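Alpha-11 giardin (Giardia intestinalis, PDB 2II2) is an annexin that binds calcium and probably acidic phospholipid membranes, and may take part in the parasite's attachment and cytoskeletal remodelling. Local coordinates at residues E51-L56 / G72-I77; S136-L141 / K216-G221; G154-D159 / K191-R196; Y238-A243 / V272-W277. All blocks are in the same frame, centred on the assembly; numbering follows the deposited sequence.

Contact 1 of 4, residues E51-L56 / G72-I77. With SO4 (sulfate ion), chain B.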
loop_
_atom_site.group_PDB
_atom_site.type_symbol
_atom_site.label_atom_id
_atom_site.label_comp_id
_atom_site.label_asym_id
_atom_site.label_seq_id
_atom_site.Cartn_x
_atom_site.Cartn_y
_atom_site.Cartn_z
ATOM N N GLU A 51 -0.821 16.500 20.832
ATOM C CA GLU A 51 -1.290 15.767 19.665
ATOM C C GLU A 51 -0.719 14.353 19.664
ATOM O O GLU A 51 0.488 14.168 19.787
ATOM C CB GLU A 51 -0.925 16.540 18.397
ATOM C CG GLU A 51 -1.689 16.084 17.156
ATOM C CD GLU A 51 -1.010 14.933 16.425
ATOM O OE1 GLU A 51 0.190 15.044 16.130
ATOM O OE2 GLU A 51 -1.675 13.925 16.099
ATOM N N PHE A 52 -1.590 13.356 19.533
ATOM C CA PHE A 52 -1.175 11.983 19.809
ATOM C C PHE A 52 -0.077 11.446 18.908
ATOM O O PHE A 52 0.848 10.840 19.405
ATOM C CB PHE A 52 -2.385 11.047 19.790
ATOM C CG PHE A 52 -2.041 9.607 20.097
ATOM C CD1 PHE A 52 -1.917 9.169 21.425
ATOM C CD2 PHE A 52 -1.793 8.693 19.062
ATOM C CE1 PHE A 52 -1.583 7.846 21.715
ATOM C CE2 PHE A 52 -1.435 7.364 19.347
ATOM C CZ PHE A 52 -1.356 6.940 20.678
ATOM N N ILE A 53 -0.209 11.642 17.602
ATOM C CA ILE A 53 0.712 11.037 16.659
ATOM C C ILE A 53 2.094 11.656 16.806
ATOM O O ILE A 53 3.081 10.949 16.876
ATOM C CB ILE A 53 0.171 11.096 15.212
ATOM C CG1 ILE A 53 -1.139 10.305 15.162
ATOM C CG2 ILE A 53 1.230 10.569 14.230
ATOM C CD1 ILE A 53 -1.727 10.145 13.826
ATOM N N ALA A 54 2.155 12.977 16.928
ATOM C CA ALA A 54 3.445 13.610 17.096
ATOM C C ALA A 54 4.116 13.174 18.404
ATOM O O ALA A 54 5.314 12.987 18.467
ATOM C CB ALA A 54 3.307 15.142 17.042
ATOM N N PHE A 55 3.312 13.029 19.453
ATOM C CA PHE A 55 3.843 12.579 20.737
ATOM C C PHE A 55 4.344 11.147 20.635
ATOM O O PHE A 55 5.398 10.838 21.133
ATOM C CB PHE A 55 2.788 12.722 21.830
ATOM C CG PHE A 55 3.281 12.372 23.215
ATOM C CD1 PHE A 55 4.262 13.144 23.827
ATOM C CD2 PHE A 55 2.738 11.301 23.925
ATOM C CE1 PHE A 55 4.730 12.841 25.093
ATOM C CE2 PHE A 55 3.202 10.980 25.197
ATOM C CZ PHE A 55 4.185 11.753 25.800
ATOM N N LEU A 56 3.577 10.276 19.976
ATOM C CA LEU A 56 4.042 8.911 19.716
ATOM C C LEU A 56 5.405 8.939 19.000
ATOM O O LEU A 56 6.325 8.242 19.404
ATOM C CB LEU A 56 2.983 8.129 18.950
ATOM C CG LEU A 56 3.274 6.659 18.639
ATOM C CD1 LEU A 56 1.989 5.893 18.462
ATOM C CD2 LEU A 56 4.136 6.523 17.395
ATOM N N GLY A 72 -0.791 3.523 11.288
ATOM C CA GLY A 72 -1.942 2.753 11.752
ATOM C C GLY A 72 -2.847 3.550 12.694
ATOM O O GLY A 72 -4.067 3.393 12.655
ATOM N N TRP A 73 -2.276 4.408 13.539
ATOM C CA TRP A 73 -3.084 5.247 14.441
ATOM C C TRP A 73 -3.799 6.416 13.768
ATOM O O TRP A 73 -4.703 6.992 14.352
ATOM C CB TRP A 73 -2.209 5.771 15.594
ATOM C CG TRP A 73 -2.169 4.853 16.745
ATOM C CD1 TRP A 73 -1.222 3.920 17.060
ATOM C CD2 TRP A 73 -3.163 4.770 17.756
ATOM N NE1 TRP A 73 -1.571 3.274 18.226
ATOM C CE2 TRP A 73 -2.758 3.776 18.676
ATOM C CE3 TRP A 73 -4.359 5.464 17.999
ATOM C CZ2 TRP A 73 -3.510 3.442 19.816
ATOM C CZ3 TRP A 73 -5.106 5.129 19.146
ATOM C CH2 TRP A 73 -4.683 4.121 20.021
ATOM N N ASP A 74 -3.347 6.803 12.572
ATOM C CA ASP A 74 -3.929 7.968 11.900
ATOM C C ASP A 74 -5.216 7.584 11.161
ATOM O O ASP A 74 -5.523 6.397 10.983
ATOM C CB ASP A 74 -2.908 8.505 10.877
ATOM C CG ASP A 74 -3.106 9.986 10.533
ATOM O OD1 ASP A 74 -4.091 10.612 10.988
ATOM O OD2 ASP A 74 -2.226 10.505 9.810
ATOM N N CYS A 75 -5.960 8.599 10.717
ATOM C CA CYS A 75 -7.027 8.385 9.731
ATOM C C CYS A 75 -6.417 8.011 8.375
ATOM O O CYS A 75 -5.346 8.520 7.997
ATOM C CB CYS A 75 -7.923 9.617 9.625
ATOM S SG CYS A 75 -8.900 9.846 11.129
ATOM N N ASN A 76 -7.089 7.118 7.646
ATOM C CA ASN A 76 -6.494 6.509 6.466
ATOM C C ASN A 76 -6.138 7.535 5.379
ATOM O O ASN A 76 -5.079 7.437 4.749
ATOM C CB ASN A 76 -7.460 5.459 5.938
ATOM C CG ASN A 76 -6.906 4.715 4.776
ATOM O OD1 ASN A 76 -7.232 5.003 3.616
ATOM N ND2 ASN A 76 -6.045 3.750 5.063
ATOM N N ILE A 77 -7.016 8.518 5.148
ATOM C CA ILE A 77 -6.742 9.470 4.081
ATOM C C ILE A 77 -5.543 10.355 4.450
ATOM O O ILE A 77 -4.702 10.636 3.608
ATOM C CB ILE A 77 -8.008 10.274 3.679
ATOM C CG1 ILE A 77 -9.081 9.354 3.064
ATOM C CG2 ILE A 77 -7.636 11.412 2.741
ATOM C CD1 ILE A 77 -8.643 8.591 1.786
HETATM S S SO4 B . -10.707 6.550 9.255
HETATM O O1 SO4 B . -11.799 5.708 8.767
HETATM O O2 SO4 B . -10.864 6.729 10.696
HETATM O O3 SO4 B . -9.398 5.972 8.932
HETATM O O4 SO4 B . -10.817 7.869 8.620
#
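Phe-52 lays the CE2 corner of its ring over one face of the Trp-73 indole, CE2 standing 3.5 Å from Trp-73 CD2, where the two rings of the indole fuse. The ring planes meet obliquely, at 49°. A first torsion of -179° swings the Phe-52 ring away from its own backbone N and across to the tryptophan; a phenyl ring and the hydrocarbon face of an indole suit this buried place between helices of the annexin fold. Leu-56, one turn further on, brings its CD1 methyl to Trp-73 CD1 at 4.0 Å. Ile-53 reaches beyond the indole, its CD1 methyl lying against Asp-74 CG at 3.6 Å; Ser-78 engages the carboxylate through OD2. At the start of the helix, Glu-51 is an N-cap whose two oxygens accept from the backbone: Ala-54 N to Glu-51 OE1 at 3.0 Å and Ile-53 N to Glu-51 OE2 at 3.1 Å. A sulfate accepts from Asn-76 N at the start of helix 76-89. Leu-56 also lies close to Ile-60 and Glu-66, which bind calcium in another structure of this protein but carry none here. Helices 9-18 and 34-48 flank Phe-52, and Thr-29 accepts the hydrogen bond of the Trp-73 indole N-H.

Contact 2 of 4, residues S136-L141 / K216-G221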
loop_
_atom_site.group_PDB
_atom_site.type_symbol
_atom_site.label_atom_id
_atom_site.label_comp_id
_atom_site.label_asym_id
_atom_site.label_seq_id
_atom_site.Cartn_x
_atom_site.Cartn_y
_atom_site.Cartn_z
ATOM N N SER A 136 8.141 5.800 -17.963
ATOM C CA SER A 136 8.065 4.404 -17.621
ATOM C C SER A 136 6.638 3.946 -17.362
ATOM O O SER A 136 5.745 4.776 -17.147
ATOM C CB SER A 136 8.848 4.223 -16.336
ATOM O OG SER A 136 8.310 5.055 -15.327
ATOM N N ALA A 137 6.442 2.625 -17.303
ATOM C CA ALA A 137 5.164 2.097 -16.817
ATOM C C ALA A 137 4.848 2.677 -15.441
ATOM O O ALA A 137 3.711 3.052 -15.182
ATOM C CB ALA A 137 5.217 0.580 -16.765
ATOM N N ALA A 138 5.866 2.764 -14.579
ATOM C CA ALA A 138 5.649 3.294 -13.229
ATOM C C ALA A 138 5.064 4.700 -13.240
ATOM O O ALA A 138 4.138 5.001 -12.487
ATOM C CB ALA A 138 6.931 3.279 -12.434
ATOM N N SER A 139 5.599 5.541 -14.119
ATOM C CA SER A 139 5.087 6.906 -14.241
ATOM C C SER A 139 3.675 6.982 -14.804
ATOM O O SER A 139 2.831 7.725 -14.275
ATOM C CB SER A 139 6.041 7.782 -15.035
ATOM O OG SER A 139 6.193 7.352 -16.383
ATOM N N TYR A 140 3.410 6.214 -15.860
ATOM C CA TYR A 140 2.071 6.150 -16.397
ATOM C C TYR A 140 1.070 5.648 -15.371
ATOM O O TYR A 140 -0.058 6.128 -15.325
ATOM C CB TYR A 140 1.977 5.308 -17.681
ATOM C CG TYR A 140 2.415 6.087 -18.879
ATOM C CD1 TYR A 140 3.698 5.952 -19.392
ATOM C CD2 TYR A 140 1.554 6.988 -19.484
ATOM C CE1 TYR A 140 4.125 6.701 -20.488
ATOM C CE2 TYR A 140 1.973 7.751 -20.593
ATOM C CZ TYR A 140 3.258 7.588 -21.078
ATOM O OH TYR A 140 3.672 8.342 -22.155
ATOM N N LEU A 141 1.442 4.678 -14.533
ATOM C CA LEU A 141 0.521 4.186 -13.499
ATOM C C LEU A 141 0.109 5.324 -12.585
ATOM O O LEU A 141 -1.064 5.418 -12.218
ATOM C CB LEU A 141 1.179 3.077 -12.694
ATOM C CG LEU A 141 1.207 1.711 -13.379
ATOM C CD1 LEU A 141 2.302 0.826 -12.777
ATOM C CD2 LEU A 141 -0.174 1.053 -13.261
ATOM N N LYS A 216 12.284 -3.223 -10.911
ATOM C CA LYS A 216 11.417 -3.804 -9.912
ATOM C C LYS A 216 10.204 -2.936 -9.584
ATOM O O LYS A 216 9.109 -3.457 -9.350
ATOM C CB LYS A 216 12.227 -4.084 -8.649
ATOM C CG LYS A 216 13.301 -5.159 -8.795
ATOM C CD LYS A 216 14.041 -5.358 -7.483
ATOM C CE LYS A 216 14.951 -6.597 -7.495
ATOM N NZ LYS A 216 16.270 -6.359 -8.146
ATOM N N GLU A 217 10.380 -1.618 -9.585
ATOM C CA GLU A 217 9.296 -0.700 -9.330
ATOM C C GLU A 217 8.261 -0.818 -10.402
ATOM O O GLU A 217 7.061 -0.813 -10.103
ATOM C CB GLU A 217 9.785 0.746 -9.281
ATOM C CG GLU A 217 10.346 1.126 -7.957
ATOM C CD GLU A 217 10.633 2.596 -7.846
ATOM O OE1 GLU A 217 11.228 3.161 -8.787
ATOM O OE2 GLU A 217 10.258 3.177 -6.811
ATOM N N ASN A 218 8.705 -0.882 -11.661
ATOM C CA ASN A 218 7.798 -1.046 -12.796
ATOM C C ASN A 218 6.991 -2.342 -12.659
ATOM O O ASN A 218 5.758 -2.333 -12.712
ATOM C CB ASN A 218 8.540 -1.084 -14.149
ATOM C CG ASN A 218 8.930 0.311 -14.690
ATOM O OD1 ASN A 218 8.287 1.321 -14.408
ATOM N ND2 ASN A 218 9.986 0.344 -15.502
ATOM N N ALA A 219 7.695 -3.462 -12.495
ATOM C CA ALA A 219 7.033 -4.774 -12.440
ATOM C C ALA A 219 6.032 -4.826 -11.297
ATOM O O ALA A 219 4.909 -5.284 -11.446
ATOM C CB ALA A 219 8.062 -5.897 -12.301
ATOM N N ARG A 220 6.478 -4.356 -10.138
ATOM C CA ARG A 220 5.640 -4.386 -8.957
ATOM C C ARG A 220 4.381 -3.547 -9.151
ATOM O O ARG A 220 3.263 -3.967 -8.796
ATOM C CB ARG A 220 6.426 -3.869 -7.754
ATOM C CG ARG A 220 5.659 -3.758 -6.443
ATOM C CD ARG A 220 6.525 -3.033 -5.461
ATOM N NE ARG A 220 5.968 -2.857 -4.122
ATOM C CZ ARG A 220 5.092 -1.905 -3.796
ATOM N NH1 ARG A 220 4.650 -1.015 -4.706
ATOM N NH2 ARG A 220 4.637 -1.813 -2.555
ATOM N N GLY A 221 4.543 -2.352 -9.712
ATOM C CA GLY A 221 3.376 -1.475 -9.871
ATOM C C GLY A 221 2.334 -2.052 -10.837
ATOM O O GLY A 221 1.117 -1.988 -10.596
#
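Asn-218, in the conformer described here, one of two modelled, sets its amide oxygen against the first turn of helix 137-147, where Ala-138 N donates to Asn-218 OD1 at 2.8 Å with an N-H...O angle of 145°. This joins helices 137-147 and 216-230 of the annexin fold at a helix N-terminus. A short polar side chain suits this place, because the first turn of a helix presents backbone N-H groups that lack acceptors within the helix. Ser-136, the N-cap, serves another of them: Ser-139 N donates to Ser-136 OG at 3.0 Å. The tight part of the contact rests on small residues. The Leu-141 CD1 methyl presses on the backbone at Gly-221 C, 3.5 Å away, and the bare backbone of glycine lets it come this close. Leu-141 holds CG anti to its carbonyl carbon (chi1 -78°), which sends the methyl to that glycine. The Ser-136 end is more open to solvent, both Ser-136 and Asn-218 being partly exposed. The short helical segments cross at 46° with their axes 8.8 Å apart. Helix 94-102 packs against Ala-138 and Leu-141, and helix 175-184 also meets Leu-141; Arg-220 forms a salt bridge to Asp-99 and touches helix 232-244.

Contact 3 of 4, residues G154-D159 / K191-R196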
loop_
_atom_site.group_PDB
_atom_site.type_symbol
_atom_site.label_atom_id
_atom_site.label_comp_id
_atom_site.label_asym_id
_atom_site.label_seq_id
_atom_site.Cartn_x
_atom_site.Cartn_y
_atom_site.Cartn_z
ATOM N N GLY A 154 -16.017 -4.361 -24.121
ATOM C CA GLY A 154 -16.603 -5.417 -24.957
ATOM C C GLY A 154 -15.602 -6.025 -25.923
ATOM O O GLY A 154 -15.956 -6.462 -27.008
ATOM N N SER A 155 -14.327 -6.032 -25.535
ATOM C CA SER A 155 -13.269 -6.551 -26.405
ATOM C C SER A 155 -12.312 -7.459 -25.620
ATOM O O SER A 155 -11.085 -7.280 -25.665
ATOM C CB SER A 155 -12.503 -5.394 -27.082
ATOM O OG SER A 155 -11.923 -4.520 -26.131
ATOM N N VAL A 156 -12.851 -8.453 -24.926
ATOM C CA VAL A 156 -12.085 -9.228 -23.951
ATOM C C VAL A 156 -10.987 -10.003 -24.674
ATOM O O VAL A 156 -9.819 -9.978 -24.246
ATOM C CB VAL A 156 -12.970 -10.167 -23.093
ATOM C CG1 VAL A 156 -12.141 -11.238 -22.405
ATOM C CG2 VAL A 156 -13.820 -9.367 -22.093
ATOM N N ALA A 157 -11.331 -10.647 -25.796
ATOM C CA ALA A 157 -10.327 -11.457 -26.526
ATOM C C ALA A 157 -9.180 -10.605 -27.037
ATOM O O ALA A 157 -7.981 -10.951 -26.886
ATOM C CB ALA A 157 -10.962 -12.239 -27.666
ATOM N N SER A 158 -9.542 -9.492 -27.671
ATOM C CA SER A 158 -8.505 -8.637 -28.220
ATOM C C SER A 158 -7.665 -7.979 -27.120
ATOM O O SER A 158 -6.461 -7.786 -27.304
ATOM C CB SER A 158 -9.042 -7.615 -29.214
ATOM O OG SER A 158 -10.013 -6.764 -28.664
ATOM N N ASP A 159 -8.265 -7.673 -25.972
ATOM C CA ASP A 159 -7.516 -7.093 -24.871
ATOM C C ASP A 159 -6.498 -8.087 -24.311
ATOM O O ASP A 159 -5.372 -7.717 -23.974
ATOM C CB ASP A 159 -8.478 -6.664 -23.774
ATOM C CG ASP A 159 -9.284 -5.421 -24.117
ATOM O OD1 ASP A 159 -9.015 -4.769 -25.148
ATOM O OD2 ASP A 159 -10.214 -5.126 -23.326
ATOM N N LYS A 191 -11.594 -9.869 -15.166
ATOM C CA LYS A 191 -11.552 -11.275 -14.775
ATOM C C LYS A 191 -11.515 -12.147 -16.045
ATOM O O LYS A 191 -10.771 -13.148 -16.118
ATOM C CB LYS A 191 -12.792 -11.617 -13.953
ATOM C CG LYS A 191 -12.764 -13.001 -13.332
ATOM C CD LYS A 191 -13.977 -13.298 -12.477
ATOM C CE LYS A 191 -13.795 -14.650 -11.791
ATOM N NZ LYS A 191 -14.952 -14.924 -10.897
ATOM N N GLU A 192 -12.321 -11.763 -17.045
ATOM C CA GLU A 192 -12.349 -12.490 -18.303
ATOM C C GLU A 192 -11.058 -12.317 -19.133
ATOM O O GLU A 192 -10.558 -13.282 -19.732
ATOM C CB GLU A 192 -13.565 -12.059 -19.105
ATOM C CG GLU A 192 -14.858 -12.386 -18.380
ATOM C CD GLU A 192 -16.064 -11.561 -18.827
ATOM O OE1 GLU A 192 -15.947 -10.755 -19.779
ATOM O OE2 GLU A 192 -17.147 -11.727 -18.202
ATOM N N ILE A 193 -10.507 -11.095 -19.161
ATOM C CA ILE A 193 -9.267 -10.821 -19.868
ATOM C C ILE A 193 -8.138 -11.657 -19.275
ATOM O O ILE A 193 -7.345 -12.264 -20.016
ATOM C CB ILE A 193 -8.936 -9.314 -19.827
ATOM C CG1 ILE A 193 -9.967 -8.521 -20.648
ATOM C CG2 ILE A 193 -7.500 -9.047 -20.268
ATOM C CD1 ILE A 193 -9.933 -7.015 -20.321
ATOM N N ASN A 194 -8.091 -11.686 -17.939
ATOM C CA ASN A 194 -7.093 -12.445 -17.236
ATOM C C ASN A 194 -7.156 -13.933 -17.576
ATOM O O ASN A 194 -6.127 -14.561 -17.878
ATOM C CB ASN A 194 -7.251 -12.205 -15.736
ATOM C CG ASN A 194 -6.243 -12.942 -14.925
ATOM O OD1 ASN A 194 -5.034 -12.667 -15.018
ATOM N ND2 ASN A 194 -6.707 -13.871 -14.091
ATOM N N HIS A 195 -8.352 -14.499 -17.538
ATOM C CA HIS A 195 -8.488 -15.897 -17.876
ATOM C C HIS A 195 -8.065 -16.165 -19.308
ATOM O O HIS A 195 -7.346 -17.138 -19.582
ATOM C CB HIS A 195 -9.934 -16.329 -17.664
ATOM C CG HIS A 195 -10.232 -17.707 -18.178
ATOM N ND1 HIS A 195 -9.591 -18.824 -17.691
ATOM C CD2 HIS A 195 -11.092 -18.145 -19.126
ATOM C CE1 HIS A 195 -10.050 -19.897 -18.310
ATOM N NE2 HIS A 195 -10.958 -19.513 -19.189
ATOM N N ARG A 196 -8.489 -15.300 -20.232
ATOM C CA ARG A 196 -8.138 -15.511 -21.647
ATOM C C ARG A 196 -6.623 -15.437 -21.829
ATOM O O ARG A 196 -6.055 -16.214 -22.622
ATOM C CB ARG A 196 -8.851 -14.478 -22.523
ATOM C CG ARG A 196 -10.380 -14.664 -22.681
ATOM C CD ARG A 196 -10.954 -13.747 -23.742
ATOM N NE ARG A 196 -11.037 -14.352 -25.076
ATOM C CZ ARG A 196 -12.079 -15.043 -25.538
ATOM N NH1 ARG A 196 -13.147 -15.241 -24.775
ATOM N NH2 ARG A 196 -12.051 -15.548 -26.767
#
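Val-156 points from the first turn of helix 156-169 towards helix 187-201, joining two helices of the all-helical annexin fold near its periphery. Its branched side chain lies across Glu-192 at about a right angle, while Ile-193, next in sequence, completes the surface beneath it. The two methyls divide the work. A chi1 of 163° turns the CG1 branch to face the backbone of the other helix, 3.6 Å from Ile-193 N and 3.9 Å from Ile-193 CG1. The CG2 branch meets the carboxylate end of Glu-192, with OE1 3.4 Å away. A compact beta-branched residue fits such a place, offering a methyl to each side. Arg-196 runs out over the exposed margin and bends at chi3 (93°), bringing its NE within 3.3 Å of Ala-157 CB. The guanidinium approaches that alanine obliquely, and the short alanine side chain lets the arginine pack closely against it. On the buried side Ile-193 and Asp-159 slant across each other. Both CB and OD2 of Asp-159 touch the isoleucine, while OD2 also forms a salt bridge with Arg-153, and Leu-163 adds a further apolar neighbour to Ile-193. No hydrogen bond joins the two segments; at this inner end the CD1 methyl of Ile-193 stands 3.8 Å from Asp-159 CB and 3.6 Å from Asp-159 OD2.

Contact 4 of 4, residues Y238-A243 / V272-W277. With SO4 (sulfate ion), chain C.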
loop_
_atom_site.group_PDB
_atom_site.type_symbol
_atom_site.label_atom_id
_atom_site.label_comp_id
_atom_site.label_asym_id
_atom_site.label_seq_id
_atom_site.Cartn_x
_atom_site.Cartn_y
_atom_site.Cartn_z
ATOM N N TYR A 238 -0.251 -9.146 -2.781
ATOM C CA TYR A 238 0.925 -9.135 -3.668
ATOM C C TYR A 238 1.964 -8.130 -3.169
ATOM O O TYR A 238 3.153 -8.443 -3.112
ATOM C CB TYR A 238 0.487 -8.810 -5.110
ATOM C CG TYR A 238 1.702 -8.622 -5.979
ATOM C CD1 TYR A 238 2.343 -9.701 -6.569
ATOM C CD2 TYR A 238 2.244 -7.355 -6.177
ATOM C CE1 TYR A 238 3.489 -9.509 -7.311
ATOM C CE2 TYR A 238 3.391 -7.148 -6.896
ATOM C CZ TYR A 238 4.020 -8.210 -7.475
ATOM O OH TYR A 238 5.172 -7.977 -8.191
ATOM N N ALA A 239 1.521 -6.931 -2.806
ATOM C CA ALA A 239 2.434 -5.905 -2.338
ATOM C C ALA A 239 3.155 -6.384 -1.075
ATOM O O ALA A 239 4.368 -6.173 -0.909
ATOM C CB ALA A 239 1.708 -4.619 -2.090
ATOM N N PHE A 240 2.426 -7.048 -0.192
ATOM C CA PHE A 240 3.008 -7.565 1.039
ATOM C C PHE A 240 4.050 -8.638 0.737
ATOM O O PHE A 240 5.147 -8.648 1.312
ATOM C CB PHE A 240 1.905 -8.055 2.017
ATOM C CG PHE A 240 2.414 -8.203 3.420
ATOM C CD1 PHE A 240 2.475 -7.099 4.262
ATOM C CD2 PHE A 240 2.878 -9.420 3.881
ATOM C CE1 PHE A 240 3.000 -7.193 5.525
ATOM C CE2 PHE A 240 3.383 -9.538 5.166
ATOM C CZ PHE A 240 3.435 -8.413 6.002
ATOM N N HIS A 241 3.702 -9.533 -0.197
ATOM C CA HIS A 241 4.640 -10.549 -0.700
ATOM C C HIS A 241 5.921 -9.886 -1.239
ATOM O O HIS A 241 7.057 -10.282 -0.924
ATOM C CB HIS A 241 3.979 -11.390 -1.809
ATOM C CG HIS A 241 4.868 -12.477 -2.345
ATOM N ND1 HIS A 241 5.363 -13.489 -1.550
ATOM C CD2 HIS A 241 5.351 -12.710 -3.587
ATOM C CE1 HIS A 241 6.111 -14.298 -2.277
ATOM N NE2 HIS A 241 6.122 -13.845 -3.518
ATOM N N SER A 242 5.716 -8.841 -2.042
ATOM C CA SER A 242 6.839 -8.138 -2.634
ATOM C C SER A 242 7.771 -7.553 -1.568
ATOM O O SER A 242 8.988 -7.462 -1.788
ATOM C CB SER A 242 6.321 -7.052 -3.565
ATOM O OG SER A 242 7.391 -6.425 -4.228
ATOM N N ALA A 243 7.210 -7.165 -0.425
ATOM C CA ALA A 243 7.994 -6.677 0.713
ATOM C C ALA A 243 8.728 -7.826 1.396
ATOM O O ALA A 243 9.940 -7.753 1.657
ATOM C CB ALA A 243 7.108 -5.986 1.698
ATOM N N VAL A 272 -6.092 -14.113 2.822
ATOM C CA VAL A 272 -6.749 -15.101 1.942
ATOM C C VAL A 272 -5.955 -15.252 0.654
ATOM O O VAL A 272 -5.672 -16.354 0.202
ATOM C CB VAL A 272 -8.212 -14.661 1.602
ATOM C CG1 VAL A 272 -8.852 -15.608 0.584
ATOM C CG2 VAL A 272 -9.079 -14.592 2.869
ATOM N N HIS A 273 -5.648 -14.116 0.037
ATOM C CA HIS A 273 -4.928 -14.104 -1.217
ATOM C C HIS A 273 -3.464 -14.383 -1.051
ATOM O O HIS A 273 -2.812 -14.820 -1.991
ATOM C CB HIS A 273 -5.094 -12.771 -1.906
ATOM C CG HIS A 273 -6.509 -12.446 -2.186
ATOM N ND1 HIS A 273 -7.203 -13.013 -3.228
ATOM C CD2 HIS A 273 -7.375 -11.627 -1.548
ATOM C CE1 HIS A 273 -8.433 -12.534 -3.234
ATOM N NE2 HIS A 273 -8.563 -11.684 -2.236
ATOM N N TYR A 274 -2.926 -14.076 0.119
ATOM C CA TYR A 274 -1.518 -14.321 0.349
ATOM C C TYR A 274 -1.193 -15.815 0.321
ATOM O O TYR A 274 -0.055 -16.218 0.053
ATOM C CB TYR A 274 -1.071 -13.676 1.671
ATOM C CG TYR A 274 0.422 -13.776 1.905
ATOM C CD1 TYR A 274 1.291 -12.753 1.527
ATOM C CD2 TYR A 274 1.007 -14.929 2.474
ATOM C CE1 TYR A 274 2.675 -12.882 1.729
ATOM C CE2 TYR A 274 2.369 -15.057 2.658
ATOM C CZ TYR A 274 3.195 -14.024 2.284
ATOM O OH TYR A 274 4.540 -14.124 2.449
ATOM N N ALA A 275 -2.205 -16.636 0.603
ATOM C CA ALA A 275 -2.031 -18.086 0.713
ATOM C C ALA A 275 -1.363 -18.735 -0.519
ATOM O O ALA A 275 -0.696 -19.783 -0.387
ATOM C CB ALA A 275 -3.362 -18.755 1.052
ATOM N N CYS A 276 -1.476 -18.071 -1.676
ATOM C CA CYS A 276 -0.747 -18.356 -2.929
ATOM C C CYS A 276 0.728 -18.639 -2.595
ATOM O O CYS A 276 1.349 -19.599 -3.083
ATOM C CB CYS A 276 -0.859 -17.130 -3.918
ATOM S SG CYS A 276 0.031 -17.271 -5.451
ATOM N N TRP A 277 1.274 -17.798 -1.728
ATOM C CA TRP A 277 2.722 -17.718 -1.470
ATOM C C TRP A 277 3.148 -18.373 -0.165
ATOM O O TRP A 277 4.290 -18.778 0.020
ATOM C CB TRP A 277 3.148 -16.254 -1.500
ATOM C CG TRP A 277 2.957 -15.645 -2.854
ATOM C CD1 TRP A 277 3.628 -15.987 -3.983
ATOM C CD2 TRP A 277 2.028 -14.621 -3.230
ATOM N NE1 TRP A 277 3.185 -15.239 -5.045
ATOM C CE2 TRP A 277 2.210 -14.384 -4.611
ATOM C CE3 TRP A 277 1.072 -13.866 -2.529
ATOM C CZ2 TRP A 277 1.451 -13.448 -5.318
ATOM C CZ3 TRP A 277 0.330 -12.940 -3.226
ATOM C CH2 TRP A 277 0.528 -12.725 -4.607
HETATM S S SO4 C . 5.662 -15.719 -7.248
HETATM O O1 SO4 C . 6.797 -15.757 -8.166
HETATM O O2 SO4 C . 5.871 -16.709 -6.197
HETATM O O3 SO4 C . 5.555 -14.389 -6.655
HETATM O O4 SO4 C . 4.429 -16.029 -7.968
#
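This is a largely buried aromatic contact between helix 232-244 and the short, weakly bonded helix 270-274 with the turn that follows it, all within the annexin domain near the C-terminus. At its centre the His-241 ring, in one of two modelled conformers, stacks face to face on the five-membered ring of Trp-277, centroids 3.5 Å apart and planes 10° from parallel. An extended first torsion (chi1 -178°) carries the imidazole out over the indole. His-241 CB then lies over the six-membered ring in a CH-pi contact, 4.1 Å from the centroid. Beyond it, Trp-277 CH2 comes to the edge of the Tyr-238 ring, 3.9 Å from Tyr-238 CB. Tyr-274 CE1 likewise sits at the edge of Phe-240, 4.1 Å from its CD2. Both tyrosine hydroxyls are hydrogen-bonded outside the contact, Tyr-238 to Glu-210 and Tyr-274 to Asp-283. Flat rings can stack here and still turn their N-H groups to a sulfate, probably from the crystallisation liquor: His-241 NE2 and Trp-277 NE1 both bond weakly to its O3, and Trp-277 NE1 makes a straighter, also weak, bond to O4. Helices 249-263 and 280-287 also pack on Phe-240, an aromatic core between helices consistent with the helical bundles of the annexin fold.

The four contacts are spread through a single chain of helices and connecting loops, without strands. Contact 1 closes first along the sequence and lies on the other side of the chain's centre from the rest, its centre about 30 Å from that of contact 2 and about 42 Å from that of contact 3. Contact 3 is nested within the loop that contact 2 closes, and helices 137-147 and 156-169, one from each, are consecutive. Contact 4 comes last. It touches contact 2 through Arg-220, which packs on Tyr-238 and Ser-242, their helices 216-230 and 232-244 being consecutive. Neighbouring helices thus link contacts 2 and 4, whereas contact 1 is the one near the calcium-binding residues.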